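PDB 6LL8: inorganic pyrophosphatase from Shewanella sp. AS-11, which probably hydrolyses inorganic diphosphate to two phosphate ions, as a manganese-dependent family II pyrophosphatase, and holds magnesium ions and the analogue imidodiphosphate here. Local coordinates for residues A34-L39 against E56-K61; V186-E191 against L218-L223; I256-S261 against R285-G290. One frame throughout, in Å; residues are numbered along the deposited sequence.

Contact 1. Residues A34-L39 against E56-K61; sequences AIAARL and EAPEYK
With CG set between its own backbone N and carbonyl carbon (chi1 62°) and the chain extended from CG to NE, Arg38 is carried across the backbone of Pro58, while Tyr60, its CG anti to the backbone N (chi1 171°), turns its ring toward Leu39 and places CB over the guanidinium. Tyr60 CB lies 3.9 Å above the centre of one face of the Arg38 guanidinium. Arg38 NE donates to Pro58 O at 2.8 Å, the oxygen standing 18° out of the guanidinium plane, and water 2, in that plane, joins Arg38 NH2 to Ala57 O. NH1 turns to Glu41 in a salt bridge. Were Arg38 cut back to an alanine, no side chain would span the strands here, and Pro58 O would probably lose this donor and Glu41 its charged mate.

Strands 34-38 and 59-60 run parallel, joined through helix 44-53 as a beta-alpha-beta unit at one end of the parallel sheet of the DHH domain. Two backbone bonds pair them around Arg38: Arg38 N gives to Glu59 O at 2.9 Å, and Lys61 N to Arg38 O at 3.0 Å, an almost straight bond. Toward the start of the pairing the strands separate, and water 1 bridges Ala36 O and Glu59 N; here Pro58 CB packs on Ala36 CB at 4.0 Å, and the proline also reaches Ile17 and Ile21 of helix 14-29. Beyond the paired residues, in the Tyr60 conformer given, water 3 lies 2.6 Å from Tyr60 OH and donates to Leu39 O.

Contact 2. Residues V186-E191 against L218-L223; sequences VKSAVE and LEVIDL
Lys187 and Glu219 lie side by side and point the same way, and their charged ends close in a salt bridge, Lys187 NZ to Glu219 OE1 at 2.7 Å. The ammonium meets the oxygen on its syn side, 25° out of the carboxylate plane; Lys187 NZ also bonds to Ser146 OG, so the ammonium has two partners, a carboxylate and a hydroxyl. Nearer the backbone, Lys187 CB rests 3.4 Å from Glu219 O. Water 4 donates to Glu219 O at 2.8 Å and to Lys187 O at 3.1 Å, satisfying two backbone acceptors at once.

Ser188 OG, swung anti to its carbonyl carbon (chi1 -62°), accepts from Ile221 N at 2.9 Å just beyond the end of the strand. The same OG is hydrogen-bonded to Phe184 O, one turn back in the helix, and thus links a helical carbonyl to the N-H of Ile221. Ser188 OG also sits 3.3 Å from Val220 CA, close against the strand backbone.

The contact ties the end of helix 176-187 to strand 211-220 of the DHHA2 domain, beside the active site: the Lys187 side chain is about 4 Å from a bound magnesium ion and that of Glu219 about 6 Å from imidodiphosphate.

Contact 3. Residues I256-S261 against R285-G290; sequences IMKEGS and RVWLDG
Gly260 and Ser261 lie against edge strand 285-289, which runs antiparallel to strand 260-267 in the mixed sheet of the DHHA2 domain. Strand 260-267 enters through a G1 beta bulge, with Glu259 and Gly260 both facing Asp255. Along the second segment, Val286 leans on Met263 further up the neighbouring strand. In Trp287, CG is anti to the backbone N (chi1 177°), which folds the indole back across the partner strand. Ser261 O lies 3.3 Å above one face of the Trp287 ring, offset toward the rim, and Trp287 CH2 reaches Gly260 C at 3.5 Å. A side chain at Gly260 would run into Trp287 CZ2, so the glycine makes room for the indole; the Lys258 side chain runs at about a right angle to that of Trp287, with Lys258 CD 4.1 Å from Trp287 CH2, while its NZ pairs with Asp255.

Leu288 forms the hydrogen-bonded pair with Ser261. Leu288 N donates to Ser261 O at 2.8 Å, whereas Leu288 O receives Ser261 N at 3.1 Å from above the carbonyl plane. Asp289 and Gly290 come to lie beside the bulge, the latter with a positive phi of 80° that favours glycine. Water 5 accepts from Gly290 N at 2.9 Å and lies 2.8 Å from Asp289 OD1.

The three contacts follow one another along the chain. Contact 1 belongs to the DHH domain, at the edge of its parallel sheet; contacts 2 and 3 lie in the DHHA2 domain and both reach its mixed sheet. The centres of contacts 1 and 3 are about 34 Å apart, on opposite sides of the chain's centre, with the centre of contact 2 about 26 Å from the first and about 14 Å from the third. Contacts 2 and 3 touch directly: Val220 O is 2.9 Å from Ile256 N, a probable hydrogen bond, and Glu219 CB packs on Ile256 CG2. Contact 2 lies by the metals and substrate analogue, while contact 3 is at the outer edge of the sheet.

Contact 1. Residues A34-L39 against E56-K61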
loop_
_atom_site.group_PDB
_atom_site.type_symbol
_atom_site.label_atom_id
_atom_site.label_comp_id
_atom_site.label_asym_id
_atom_site.label_seq_id
_atom_site.Cartn_x
_atom_site.Cartn_y
_atom_site.Cartn_z
ATOM N N ALA A 34 -5.888 21.735 5.647
ATOM C CA ALA A 34 -5.384 20.356 5.669
ATOM C C ALA A 34 -3.867 20.339 5.703
ATOM O O ALA A 34 -3.209 21.225 5.116
ATOM C CB ALA A 34 -5.896 19.576 4.478
ATOM N N ILE A 35 -3.316 19.311 6.299
ATOM C CA ILE A 35 -1.864 19.039 6.369
ATOM C C ILE A 35 -1.676 17.573 5.984
ATOM O O ILE A 35 -2.270 16.694 6.601
ATOM C CB ILE A 35 -1.305 19.313 7.770
ATOM C CG1 ILE A 35 -1.490 20.778 8.148
ATOM C CG2 ILE A 35 0.154 18.895 7.849
ATOM C CD1 ILE A 35 -1.291 21.053 9.605
ATOM N N ALA A 36 -0.796 17.301 5.029
ATOM C CA ALA A 36 -0.374 15.931 4.702
ATOM C C ALA A 36 0.576 15.399 5.761
ATOM O O ALA A 36 1.484 16.122 6.213
ATOM C CB ALA A 36 0.282 15.877 3.361
ATOM N N ALA A 37 0.419 14.158 6.157
ATOM C CA ALA A 37 1.293 13.556 7.152
ATOM C C ALA A 37 1.631 12.126 6.756
ATOM O O ALA A 37 1.033 11.549 5.834
ATOM C CB ALA A 37 0.689 13.637 8.526
ATOM N N ARG A 38 2.565 11.555 7.490
ATOM C CA ARG A 38 3.000 10.172 7.303
ATOM C C ARG A 38 3.282 9.519 8.658
ATOM O O ARG A 38 3.739 10.194 9.585
ATOM C CB ARG A 38 4.223 10.064 6.408
ATOM C CG ARG A 38 5.467 10.760 6.934
ATOM C CD ARG A 38 6.572 10.801 5.895
ATOM N NE ARG A 38 7.641 11.691 6.304
ATOM C CZ ARG A 38 8.745 11.365 6.949
ATOM N NH1 ARG A 38 9.016 10.121 7.266
ATOM N NH2 ARG A 38 9.610 12.321 7.230
ATOM N N LEU A 39 3.083 8.216 8.713
ATOM C CA LEU A 39 3.289 7.398 9.930
ATOM C C LEU A 39 4.624 6.677 9.932
ATOM O O LEU A 39 4.872 5.932 10.870
ATOM C CB LEU A 39 2.174 6.382 10.035
ATOM C CG LEU A 39 0.821 6.932 10.422
ATOM C CD1 LEU A 39 -0.310 5.915 10.253
ATOM C CD2 LEU A 39 0.839 7.427 11.860
ATOM N N GLU A 56 9.043 17.667 -0.833
ATOM C CA GLU A 56 9.522 17.182 0.472
ATOM C C GLU A 56 8.569 16.111 1.010
ATOM O O GLU A 56 7.390 16.088 0.669
ATOM C CB GLU A 56 9.614 18.338 1.463
ATOM C CG GLU A 56 10.559 19.447 1.032
ATOM C CD GLU A 56 12.035 19.075 0.958
ATOM O OE1 GLU A 56 12.458 18.156 1.693
ATOM O OE2 GLU A 56 12.777 19.723 0.175
ATOM N N ALA A 57 9.074 15.226 1.838
ATOM C CA ALA A 57 8.243 14.226 2.529
ATOM C C ALA A 57 7.270 14.971 3.413
ATOM O O ALA A 57 7.645 15.933 4.100
ATOM C CB ALA A 57 9.104 13.295 3.336
ATOM N N PRO A 58 6.043 14.471 3.546
ATOM C CA PRO A 58 5.088 15.049 4.471
ATOM C C PRO A 58 5.573 14.969 5.919
ATOM O O PRO A 58 6.422 14.197 6.246
ATOM C CB PRO A 58 3.836 14.199 4.281
ATOM C CG PRO A 58 3.963 13.487 2.997
ATOM C CD PRO A 58 5.438 13.417 2.710
ATOM N N GLU A 59 4.931 15.755 6.770
ATOM C CA GLU A 59 5.235 15.749 8.212
ATOM C C GLU A 59 5.126 14.343 8.784
ATOM O O GLU A 59 4.090 13.682 8.651
ATOM C CB GLU A 59 4.221 16.676 8.887
ATOM C CG GLU A 59 4.423 16.748 10.399
ATOM C CD GLU A 59 3.426 17.637 11.118
ATOM O OE1 GLU A 59 2.837 18.514 10.485
ATOM O OE2 GLU A 59 3.318 17.447 12.341
ATOM N N TYR A 60 6.144 13.936 9.507
ATOM C CA TYR A 60 6.116 12.667 10.258
ATOM C C TYR A 60 5.392 12.910 11.571
ATOM O O TYR A 60 5.820 13.751 12.367
ATOM C CB TYR A 60 7.518 12.156 10.566
ATOM C CG TYR A 60 7.566 10.979 11.503
ATOM C CD1 TYR A 60 7.203 9.719 11.063
ATOM C CD2 TYR A 60 8.036 11.102 12.799
ATOM C CE1 TYR A 60 7.262 8.620 11.899
ATOM C CE2 TYR A 60 8.116 10.011 13.644
ATOM C CZ TYR A 60 7.719 8.767 13.192
ATOM O OH TYR A 60 7.803 7.679 14.008
ATOM N N LYS A 61 4.293 12.226 11.781
ATOM C CA LYS A 61 3.425 12.466 12.931
ATOM C C LYS A 61 2.766 11.160 13.300
ATOM O O LYS A 61 2.223 10.490 12.416
ATOM C CB LYS A 61 2.387 13.535 12.613
ATOM C CG LYS A 61 1.432 13.838 13.747
ATOM C CD LYS A 61 0.562 15.023 13.476
ATOM C CE LYS A 61 -0.453 15.311 14.561
ATOM N NZ LYS A 61 0.175 15.537 15.875
HETATM O O HOH W 1 3.300 17.989 5.599
HETATM O O HOH W 2 9.275 15.152 6.517
HETATM O O HOH W 3 7.082 5.386 12.939
#

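Contact 2. Residues V186-E191 against L218-L223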
loop_
_atom_site.group_PDB
_atom_site.type_symbol
_atom_site.label_atom_id
_atom_site.label_comp_id
_atom_site.label_asym_id
_atom_site.label_seq_id
_atom_site.Cartn_x
_atom_site.Cartn_y
_atom_site.Cartn_z
ATOM N N VAL A 186 13.876 0.650 -9.164
ATOM C CA VAL A 186 14.243 1.138 -7.814
ATOM C C VAL A 186 13.849 0.100 -6.769
ATOM O O VAL A 186 14.673 -0.217 -5.889
ATOM C CB VAL A 186 13.629 2.501 -7.534
ATOM C CG1 VAL A 186 13.840 2.907 -6.080
ATOM C CG2 VAL A 186 14.235 3.559 -8.451
ATOM N N LYS A 187 12.648 -0.450 -6.847
ATOM C CA LYS A 187 12.191 -1.450 -5.869
ATOM C C LYS A 187 13.101 -2.670 -5.883
ATOM O O LYS A 187 13.208 -3.344 -4.861
ATOM C CB LYS A 187 10.739 -1.875 -6.107
ATOM C CG LYS A 187 9.685 -0.854 -5.710
ATOM C CD LYS A 187 8.213 -1.367 -5.873
ATOM C CE LYS A 187 7.137 -0.698 -4.972
ATOM N NZ LYS A 187 5.681 -0.851 -5.366
ATOM N N SER A 188 13.699 -2.998 -7.021
ATOM C CA SER A 188 14.499 -4.217 -7.191
ATOM C C SER A 188 15.908 -4.046 -6.626
ATOM O O SER A 188 16.635 -5.044 -6.588
ATOM C CB SER A 188 14.557 -4.572 -8.652
ATOM O OG SER A 188 13.264 -4.845 -9.196
ATOM N N ALA A 189 16.316 -2.832 -6.255
ATOM C CA ALA A 189 17.691 -2.547 -5.790
ATOM C C ALA A 189 17.792 -2.897 -4.307
ATOM O O ALA A 189 17.838 -2.017 -3.456
ATOM C CB ALA A 189 18.053 -1.113 -6.091
ATOM N N VAL A 190 17.883 -4.168 -4.002
ATOM C CA VAL A 190 17.841 -4.687 -2.614
ATOM C C VAL A 190 19.224 -5.147 -2.122
ATOM O O VAL A 190 19.291 -5.574 -0.968
ATOM C CB VAL A 190 16.790 -5.806 -2.525
ATOM C CG1 VAL A 190 15.365 -5.304 -2.769
ATOM C CG2 VAL A 190 17.137 -6.967 -3.453
ATOM N N GLU A 191 20.303 -5.002 -2.903
ATOM C CA GLU A 191 21.634 -5.463 -2.441
ATOM C C GLU A 191 22.040 -4.738 -1.165
ATOM O O GLU A 191 21.952 -3.516 -1.104
ATOM C CB GLU A 191 22.671 -5.277 -3.560
ATOM C CG GLU A 191 24.091 -5.744 -3.198
ATOM C CD GLU A 191 25.114 -5.741 -4.312
ATOM O OE1 GLU A 191 24.686 -5.665 -5.491
ATOM O OE2 GLU A 191 26.332 -5.764 -4.014
ATOM N N LEU A 218 7.523 -7.881 -1.450
ATOM C CA LEU A 218 8.671 -7.302 -2.159
ATOM C C LEU A 218 8.458 -7.539 -3.644
ATOM O O LEU A 218 8.711 -8.642 -4.150
ATOM C CB LEU A 218 9.973 -7.913 -1.676
ATOM C CG LEU A 218 10.306 -7.594 -0.231
ATOM C CD1 LEU A 218 11.322 -8.578 0.326
ATOM C CD2 LEU A 218 10.791 -6.158 -0.087
ATOM N N GLU A 219 8.028 -6.513 -4.352
ATOM C CA GLU A 219 7.854 -6.540 -5.808
ATOM C C GLU A 219 9.165 -6.177 -6.482
ATOM O O GLU A 219 9.774 -5.149 -6.165
ATOM C CB GLU A 219 6.811 -5.514 -6.247
ATOM C CG GLU A 219 5.395 -5.731 -5.734
ATOM C CD GLU A 219 4.635 -4.411 -5.758
ATOM O OE1 GLU A 219 5.136 -3.436 -5.124
ATOM O OE2 GLU A 219 3.625 -4.330 -6.428
ATOM N N VAL A 220 9.589 -7.042 -7.382
ATOM C CA VAL A 220 10.872 -6.869 -8.089
ATOM C C VAL A 220 10.712 -7.313 -9.532
ATOM O O VAL A 220 9.742 -7.991 -9.882
ATOM C CB VAL A 220 11.995 -7.665 -7.396
ATOM C CG1 VAL A 220 12.219 -7.225 -5.965
ATOM C CG2 VAL A 220 11.743 -9.148 -7.468
ATOM N N ILE A 221 11.701 -7.003 -10.346
ATOM C CA ILE A 221 11.720 -7.396 -11.777
ATOM C C ILE A 221 12.197 -8.834 -11.968
ATOM O O ILE A 221 11.829 -9.431 -12.977
ATOM C CB ILE A 221 12.595 -6.407 -12.541
ATOM C CG1 ILE A 221 11.874 -5.064 -12.639
ATOM C CG2 ILE A 221 12.965 -6.984 -13.893
ATOM C CD1 ILE A 221 12.746 -3.940 -13.075
ATOM N N ASP A 222 12.972 -9.359 -11.028
ATOM C CA ASP A 222 13.610 -10.689 -11.131
ATOM C C ASP A 222 13.772 -11.300 -9.746
ATOM O O ASP A 222 14.567 -10.788 -8.950
ATOM C CB ASP A 222 14.947 -10.531 -11.868
ATOM C CG ASP A 222 15.742 -11.815 -12.055
ATOM O OD1 ASP A 222 15.232 -12.877 -11.631
ATOM O OD2 ASP A 222 16.874 -11.729 -12.629
ATOM N N LEU A 223 12.994 -12.331 -9.474
ATOM C CA LEU A 223 12.985 -13.129 -8.219
ATOM C C LEU A 223 14.409 -13.556 -7.802
ATOM O O LEU A 223 14.616 -13.794 -6.588
ATOM C CB LEU A 223 12.049 -14.324 -8.479
ATOM C CG LEU A 223 11.534 -15.120 -7.277
ATOM C CD1 LEU A 223 10.534 -14.315 -6.466
ATOM C CD2 LEU A 223 10.908 -16.446 -7.712
HETATM O O HOH W 4 10.730 -4.741 -3.548
#

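Contact 3. Residues I256-S261 against R285-G290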
loop_
_atom_site.group_PDB
_atom_site.type_symbol
_atom_site.label_atom_id
_atom_site.label_comp_id
_atom_site.label_asym_id
_atom_site.label_seq_id
_atom_site.Cartn_x
_atom_site.Cartn_y
_atom_site.Cartn_z
ATOM N N ILE A 256 7.339 -9.153 -11.023
ATOM C CA ILE A 256 6.366 -8.405 -11.843
ATOM C C ILE A 256 6.455 -8.767 -13.317
ATOM O O ILE A 256 5.542 -8.407 -14.055
ATOM C CB ILE A 256 6.448 -6.905 -11.622
ATOM C CG1 ILE A 256 7.698 -6.279 -12.222
ATOM C CG2 ILE A 256 6.262 -6.577 -10.153
ATOM C CD1 ILE A 256 7.494 -4.911 -12.786
ATOM N N MET A 257 7.493 -9.466 -13.724
ATOM C CA MET A 257 7.588 -9.892 -15.136
ATOM C C MET A 257 6.992 -11.304 -15.293
ATOM O O MET A 257 6.234 -11.469 -16.257
ATOM C CB MET A 257 9.036 -9.775 -15.637
ATOM C CG MET A 257 9.675 -8.384 -15.344
ATOM S SD MET A 257 8.879 -6.916 -16.128
ATOM C CE MET A 257 9.194 -7.315 -17.844
ATOM N N LYS A 258 7.266 -12.254 -14.415
ATOM C CA LYS A 258 6.585 -13.582 -14.380
ATOM C C LYS A 258 5.115 -13.398 -13.999
ATOM O O LYS A 258 4.297 -14.301 -14.231
ATOM C CB LYS A 258 7.201 -14.526 -13.324
ATOM C CG LYS A 258 8.622 -15.006 -13.599
ATOM C CD LYS A 258 9.218 -15.785 -12.413
ATOM C CE LYS A 258 10.665 -16.167 -12.649
ATOM N NZ LYS A 258 11.478 -15.003 -13.103
ATOM N N GLU A 259 4.820 -12.307 -13.306
ATOM C CA GLU A 259 3.485 -12.029 -12.746
ATOM C C GLU A 259 3.064 -13.156 -11.806
ATOM O O GLU A 259 1.960 -13.709 -11.920
ATOM C CB GLU A 259 2.454 -11.780 -13.835
ATOM C CG GLU A 259 2.817 -10.606 -14.727
ATOM C CD GLU A 259 1.792 -10.168 -15.744
ATOM O OE1 GLU A 259 0.656 -10.610 -15.636
ATOM O OE2 GLU A 259 2.176 -9.455 -16.685
ATOM N N GLY A 260 3.878 -13.440 -10.819
ATOM C CA GLY A 260 3.539 -14.398 -9.763
ATOM C C GLY A 260 4.376 -14.144 -8.536
ATOM O O GLY A 260 5.297 -13.291 -8.569
ATOM N N SER A 261 4.059 -14.846 -7.457
ATOM C CA SER A 261 4.741 -14.622 -6.170
ATOM C C SER A 261 5.148 -15.938 -5.550
ATOM O O SER A 261 4.344 -16.881 -5.544
ATOM C CB SER A 261 3.828 -13.891 -5.191
ATOM O OG SER A 261 3.455 -12.601 -5.652
ATOM N N ARG A 285 7.333 -22.698 1.916
ATOM C CA ARG A 285 7.308 -21.902 0.678
ATOM C C ARG A 285 6.218 -22.425 -0.228
ATOM O O ARG A 285 5.986 -23.664 -0.308
ATOM C CB ARG A 285 8.645 -21.988 -0.056
ATOM C CG ARG A 285 9.839 -21.643 0.815
ATOM C CD ARG A 285 11.064 -21.575 -0.050
ATOM N NE ARG A 285 12.248 -21.349 0.748
ATOM C CZ ARG A 285 13.491 -21.491 0.318
ATOM N NH1 ARG A 285 13.731 -21.855 -0.928
ATOM N NH2 ARG A 285 14.500 -21.286 1.147
ATOM N N VAL A 286 5.608 -21.523 -0.979
ATOM C CA VAL A 286 4.640 -21.937 -2.019
ATOM C C VAL A 286 4.732 -20.950 -3.178
ATOM O O VAL A 286 4.760 -19.725 -2.953
ATOM C CB VAL A 286 3.205 -22.085 -1.469
ATOM C CG1 VAL A 286 2.639 -20.798 -0.896
ATOM C CG2 VAL A 286 2.264 -22.654 -2.527
ATOM N N TRP A 287 4.707 -21.437 -4.393
ATOM C CA TRP A 287 4.651 -20.601 -5.608
ATOM C C TRP A 287 3.204 -20.389 -5.979
ATOM O O TRP A 287 2.421 -21.357 -6.112
ATOM C CB TRP A 287 5.400 -21.249 -6.774
ATOM C CG TRP A 287 5.276 -20.447 -8.022
ATOM C CD1 TRP A 287 4.520 -20.768 -9.111
ATOM C CD2 TRP A 287 5.789 -19.127 -8.279
ATOM N NE1 TRP A 287 4.577 -19.770 -10.039
ATOM C CE2 TRP A 287 5.379 -18.762 -9.581
ATOM C CE3 TRP A 287 6.641 -18.267 -7.584
ATOM C CZ2 TRP A 287 5.713 -17.543 -10.161
ATOM C CZ3 TRP A 287 6.986 -17.060 -8.169
ATOM C CH2 TRP A 287 6.526 -16.699 -9.440
ATOM N N LEU A 288 2.839 -19.120 -6.094
ATOM C CA LEU A 288 1.470 -18.668 -6.397
ATOM C C LEU A 288 1.495 -18.002 -7.765
ATOM O O LEU A 288 1.680 -16.790 -7.898
ATOM C CB LEU A 288 0.949 -17.731 -5.313
ATOM C CG LEU A 288 0.954 -18.323 -3.897
ATOM C CD1 LEU A 288 0.552 -17.250 -2.901
ATOM C CD2 LEU A 288 0.050 -19.536 -3.789
ATOM N N ASP A 289 1.292 -18.800 -8.794
ATOM C CA ASP A 289 1.240 -18.316 -10.181
ATOM C C ASP A 289 0.168 -17.227 -10.281
ATOM O O ASP A 289 -0.926 -17.405 -9.735
ATOM C CB ASP A 289 0.933 -19.484 -11.106
ATOM C CG ASP A 289 0.793 -19.075 -12.543
ATOM O OD1 ASP A 289 1.820 -18.852 -13.138
ATOM O OD2 ASP A 289 -0.386 -18.911 -12.996
ATOM N N GLY A 290 0.467 -16.149 -11.011
ATOM C CA GLY A 290 -0.515 -15.101 -11.294
ATOM C C GLY A 290 -0.712 -14.125 -10.150
ATOM O O GLY A 290 -1.408 -13.120 -10.368
HETATM O O HOH W 5 2.988 -16.392 -12.455
#